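Local coordinates for Alr4995 protein (Nostoc sp., PDB 6LRF) that probably converts arginine to ornithine and ornithine on to proline, as a bifunctional arginine dihydrolase and ornithine cyclodeaminase, at residues G322-R325 with Q326-S329. Residues are numbered along the deposited sequence; the frame is centred on the assembly and turned at random.
Sequences GEQR and QSTS
Ser327 reaches back across the loop to Gln324 and binds it twice, through its backbone and through its side chain. Ser327 N donates to Gln324 O at 3.2 Å, closing a type I beta turn with Arg325 and Gln326 at its corners. The side-chain bond is nearly straight: Ser327 OG lies beside its own backbone N (chi1 -54°) and accepts from Gln324 N at 3.0 Å, with an angle of 160° at the hydrogen. The tight part continues at Gly322, which has no side chain to intrude: its CA packs 3.6 Å from Ser327 CB and 3.3 Å from Thr328 O. Gly322 N then points almost straight at Ser329 OG, 2.8 Å away, pinning together the two ends of the loop, which links strands 313-320 and 329-337 of a beta hairpin. The opposite character belongs to Glu323, whose carboxylate runs outward on the exposed side, and to Thr328, whose side chain points away. The Arg325 and Gln326 side chains run alongside each other in the same direction, the guanidinium tilted 32° from the amide and Arg325 NE 3.9 Å from Gln326 NE2. Their polar ends serve the second subunit: Gln326 NE2 bonds to Glu141 there, and Arg325 NH1 to Ser313. Ser327 OG also bonds to Asp114 of that subunit. Replacing Ser327 by alanine would remove the hydroxyl and is likely to leave Gln324 N and that aspartate without their common partner. With Gln324 N as one partner, the hydroxyl presumably gives its own hydrogen to the neighbouring carboxylate, so a single serine couples the inner order of the loop to the subunit interface.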
loop_
_atom_site.group_PDB
_atom_site.type_symbol
_atom_site.label_atom_id
_atom_site.label_comp_id
_atom_site.label_asym_id
_atom_site.label_seq_id
_atom_site.Cartn_x
_atom_site.Cartn_y
_atom_site.Cartn_z
ATOM N N GLY B 322 -5.195 -29.374 34.945
ATOM C CA GLY B 322 -5.064 -28.575 36.157
ATOM C C GLY B 322 -6.399 -28.317 36.855
ATOM O O GLY B 322 -7.421 -28.123 36.206
ATOM N N GLU B 323 -6.388 -28.311 38.183
ATOM C CA GLU B 323 -7.608 -28.134 38.961
ATOM C C GLU B 323 -8.242 -26.730 38.803
ATOM O O GLU B 323 -9.465 -26.607 38.711
ATOM C CB GLU B 323 -7.307 -28.422 40.432
ATOM C CG GLU B 323 -8.406 -27.998 41.407
ATOM C CD GLU B 323 -9.526 -29.031 41.545
ATOM O OE1 GLU B 323 -9.332 -30.200 41.141
ATOM O OE2 GLU B 323 -10.603 -28.665 42.067
ATOM N N GLN B 324 -7.414 -25.683 38.773
ATOM C CA GLN B 324 -7.894 -24.303 38.607
ATOM C C GLN B 324 -7.380 -23.722 37.308
ATOM O O GLN B 324 -6.542 -24.319 36.626
ATOM C CB GLN B 324 -7.436 -23.399 39.766
ATOM C CG GLN B 324 -7.786 -23.919 41.150
ATOM C CD GLN B 324 -9.250 -23.746 41.470
ATOM O OE1 GLN B 324 -9.941 -22.971 40.823
ATOM N NE2 GLN B 324 -9.732 -24.467 42.478
ATOM N N ARG B 325 -7.866 -22.535 36.976
ATOM C CA ARG B 325 -7.405 -21.839 35.795
ATOM C C ARG B 325 -5.875 -21.661 35.799
ATOM O O ARG B 325 -5.240 -21.789 34.760
ATOM C CB ARG B 325 -8.090 -20.478 35.675
ATOM C CG ARG B 325 -7.537 -19.675 34.509
ATOM C CD ARG B 325 -8.233 -18.347 34.297
ATOM N NE ARG B 325 -7.401 -17.519 33.437
ATOM C CZ ARG B 325 -7.638 -16.253 33.148
ATOM N NH1 ARG B 325 -8.707 -15.635 33.648
ATOM N NH2 ARG B 325 -6.800 -15.607 32.352
ATOM N N GLN B 326 -5.278 -21.376 36.961
ATOM C CA GLN B 326 -3.833 -21.120 36.998
ATOM C C GLN B 326 -2.977 -22.379 37.222
ATOM O O GLN B 326 -1.762 -22.321 37.090
ATOM C CB GLN B 326 -3.514 -20.083 38.075
ATOM C CG GLN B 326 -4.104 -18.714 37.767
ATOM C CD GLN B 326 -3.557 -18.121 36.492
ATOM O OE1 GLN B 326 -2.449 -18.460 36.062
ATOM N NE2 GLN B 326 -4.339 -17.250 35.861
ATOM N N SER B 327 -3.604 -23.502 37.567
ATOM C CA SER B 327 -2.877 -24.767 37.706
ATOM C C SER B 327 -2.246 -25.155 36.372
ATOM O O SER B 327 -2.740 -24.785 35.304
ATOM C CB SER B 327 -3.794 -25.903 38.176
ATOM O OG SER B 327 -4.487 -25.556 39.361
ATOM N N THR B 328 -1.154 -25.906 36.421
ATOM C CA THR B 328 -0.551 -26.359 35.184
ATOM C C THR B 328 -1.260 -27.641 34.741
ATOM O O THR B 328 -1.825 -28.376 35.554
ATOM C CB THR B 328 0.960 -26.578 35.341
ATOM O OG1 THR B 328 1.201 -27.267 36.563
ATOM C CG2 THR B 328 1.675 -25.237 35.414
ATOM N N SER B 329 -1.293 -27.852 33.437
ATOM C CA SER B 329 -1.788 -29.092 32.861
ATOM C C SER B 329 -0.607 -29.783 32.199
ATOM O O SER B 329 0.433 -29.154 31.973
ATOM C CB SER B 329 -2.913 -28.826 31.856
ATOM O OG SER B 329 -4.104 -28.464 32.528
#